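Side-chain contact in putative cytoplasmic protein (Salmonella typhimurium LT2, PDB 2Q02), which is of unknown function but binds zinc, has a xylose isomerase-like TIM barrel and may be an isomerase: residues Arg26-Leu31 / Tyr63-Val68. Residues are numbered along the deposited sequence; the frame is centred on the assembly and turned at random. Where two conformers were deposited one is given.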
loop_
_atom_site.group_PDB
_atom_site.type_symbol
_atom_site.label_atom_id
_atom_site.label_comp_id
_atom_site.label_asym_id
_atom_site.label_seq_id
_atom_site.Cartn_x
_atom_site.Cartn_y
_atom_site.Cartn_z
ATOM N N ARG A 26 -5.892 1.266 -18.941
ATOM C CA ARG A 26 -5.421 0.981 -20.304
ATOM C C ARG A 26 -3.881 0.964 -20.339
ATOM O O ARG A 26 -3.279 0.125 -21.007
ATOM C CB ARG A 26 -6.010 1.990 -21.317
ATOM C CG ARG A 26 -5.625 1.718 -22.777
ATOM C CD ARG A 26 -6.372 2.613 -23.768
ATOM N NE ARG A 26 -6.293 4.026 -23.389
ATOM C CZ ARG A 26 -7.317 4.888 -23.342
ATOM N NH1 ARG A 26 -8.556 4.532 -23.697
ATOM N NH2 ARG A 26 -7.089 6.144 -22.956
ATOM N N LEU A 27 -3.257 1.871 -19.592
ATOM C CA LEU A 27 -1.793 1.935 -19.479
ATOM C C LEU A 27 -1.230 0.668 -18.830
ATOM O O LEU A 27 -0.284 0.061 -19.355
ATOM C CB LEU A 27 -1.391 3.186 -18.681
ATOM C CG LEU A 27 0.078 3.513 -18.449
ATOM C CD1 LEU A 27 0.202 5.002 -18.226
ATOM C CD2 LEU A 27 0.637 2.732 -17.274
ATOM N N VAL A 28 -1.827 0.268 -17.704
ATOM C CA VAL A 28 -1.393 -0.926 -16.973
ATOM C C VAL A 28 -1.507 -2.190 -17.851
ATOM O O VAL A 28 -0.627 -3.055 -17.810
ATOM C CB VAL A 28 -2.187 -1.099 -15.657
ATOM C CG1 VAL A 28 -1.856 -2.428 -14.976
ATOM C CG2 VAL A 28 -1.915 0.059 -14.714
ATOM N N LYS A 29 -2.565 -2.284 -18.661
ATOM C CA LYS A 29 -2.698 -3.400 -19.617
ATOM C C LYS A 29 -1.639 -3.310 -20.731
ATOM O O LYS A 29 -1.042 -4.331 -21.075
ATOM C CB LYS A 29 -4.126 -3.538 -20.180
ATOM C CG LYS A 29 -4.251 -4.502 -21.411
ATOM C CD LYS A 29 -5.250 -5.643 -21.182
ATOM C CE LYS A 29 -5.415 -6.566 -22.421
ATOM N NZ LYS A 29 -6.016 -5.869 -23.607
ATOM N N ARG A 30 -1.385 -2.111 -21.270
ATOM C CA ARG A 30 -0.318 -1.911 -22.265
ATOM C C ARG A 30 1.036 -2.425 -21.740
ATOM O O ARG A 30 1.836 -2.984 -22.494
ATOM C CB ARG A 30 -0.202 -0.424 -22.686
ATOM C CG ARG A 30 -1.166 0.039 -23.811
ATOM C CD ARG A 30 -0.889 1.496 -24.279
ATOM N NE ARG A 30 -1.617 2.481 -23.470
ATOM C CZ ARG A 30 -1.076 3.402 -22.668
ATOM N NH1 ARG A 30 0.233 3.545 -22.545
ATOM N NH2 ARG A 30 -1.868 4.202 -21.975
ATOM N N LEU A 31 1.298 -2.232 -20.447
ATOM C CA LEU A 31 2.542 -2.709 -19.809
ATOM C C LEU A 31 2.503 -4.190 -19.412
ATOM O O LEU A 31 3.470 -4.719 -18.866
ATOM C CB LEU A 31 2.827 -1.882 -18.561
ATOM C CG LEU A 31 3.135 -0.416 -18.839
ATOM C CD1 LEU A 31 3.252 0.364 -17.539
ATOM C CD2 LEU A 31 4.417 -0.296 -19.663
ATOM N N TYR A 63 -9.822 -4.632 -19.259
ATOM C CA TYR A 63 -8.365 -4.571 -19.337
ATOM C C TYR A 63 -7.688 -5.706 -18.555
ATOM O O TYR A 63 -6.474 -5.704 -18.368
ATOM C CB TYR A 63 -7.882 -3.192 -18.877
ATOM C CG TYR A 63 -8.371 -2.103 -19.798
ATOM C CD1 TYR A 63 -7.786 -1.913 -21.040
ATOM C CD2 TYR A 63 -9.434 -1.288 -19.446
ATOM C CE1 TYR A 63 -8.229 -0.918 -21.904
ATOM C CE2 TYR A 63 -9.893 -0.298 -20.303
ATOM C CZ TYR A 63 -9.286 -0.115 -21.532
ATOM O OH TYR A 63 -9.728 0.862 -22.393
ATOM N N GLY A 64 -8.477 -6.684 -18.127
ATOM C CA GLY A 64 -7.959 -7.883 -17.475
ATOM C C GLY A 64 -7.216 -7.631 -16.169
ATOM O O GLY A 64 -6.197 -8.269 -15.897
ATOM N N LEU A 65 -7.737 -6.708 -15.355
ATOM C CA LEU A 65 -7.076 -6.265 -14.123
ATOM C C LEU A 65 -7.828 -6.710 -12.896
ATOM O O LEU A 65 -9.063 -6.697 -12.873
ATOM C CB LEU A 65 -6.966 -4.742 -14.070
ATOM C CG LEU A 65 -6.335 -4.090 -15.297
ATOM C CD1 LEU A 65 -6.287 -2.583 -15.108
ATOM C CD2 LEU A 65 -4.946 -4.655 -15.577
ATOM N N GLU A 66 -7.071 -7.112 -11.881
ATOM C CA GLU A 66 -7.584 -7.287 -10.525
ATOM C C GLU A 66 -7.320 -6.013 -9.738
ATOM O O GLU A 66 -6.196 -5.546 -9.674
ATOM C CB GLU A 66 -6.891 -8.465 -9.823
ATOM C CG GLU A 66 -6.945 -8.399 -8.287
ATOM C CD GLU A 66 -6.581 -9.717 -7.575
ATOM O OE1 GLU A 66 -5.534 -10.338 -7.908
ATOM O OE2 GLU A 66 -7.350 -10.114 -6.655
ATOM N N ILE A 67 -8.353 -5.457 -9.116
ATOM C CA ILE A 67 -8.163 -4.362 -8.178
ATOM C C ILE A 67 -7.818 -4.993 -6.834
ATOM O O ILE A 67 -8.673 -5.584 -6.194
ATOM C CB ILE A 67 -9.425 -3.494 -8.066
ATOM C CG1 ILE A 67 -9.740 -2.857 -9.425
ATOM C CG2 ILE A 67 -9.244 -2.427 -6.953
ATOM C CD1 ILE A 67 -11.091 -2.208 -9.510
ATOM N N VAL A 68 -6.565 -4.885 -6.415
ATOM C CA VAL A 68 -6.081 -5.632 -5.262
ATOM C C VAL A 68 -6.462 -4.944 -3.966
ATOM O O VAL A 68 -6.924 -5.602 -3.036
ATOM C CB VAL A 68 -4.541 -5.837 -5.286
ATOM C CG1 VAL A 68 -4.088 -6.580 -4.039
ATOM C CG2 VAL A 68 -4.084 -6.577 -6.583
#
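With CG turned away from its own carbonyl carbon (chi1 -64°), Tyr63 lays its ring against helix 21-30, where Arg26, its CG opposite the backbone N (chi1 -177°), runs beside it in the same direction. The pair illustrates how neighbouring helices of a TIM barrel are joined at the end where helix 53-62 gives way to the next strand, 66-73. A Schellman motif ends that helix, with Gly64 at positive phi as the C-prime residue. Arg26 CA lies over one face of the ring, 4.0 Å from its centroid, in a CH-pi contact displaced toward the rim, while Arg26 CB packs 3.7 Å from Tyr63 CE1. The guanidinium, its plane 84° from that of the ring, makes no hydrogen bond to Tyr63 OH; the hydroxyl is instead hydrogen-bonded to Glu22 OE2, one turn earlier on the same helix as Arg26, which tethers the far end of the buried ring. Deeper toward the barrel wall, Val28 CG1 meets Leu65 CD2 at 3.9 Å, and Val28 also touches Val36. On the outer side the aliphatic chain of Lys29 lies against the backbone of Tyr63, just past the helix, where Lys29 CD makes a close carbon-to-oxygen contact, not a hydrogen bond, 3.1 Å from Tyr63 O.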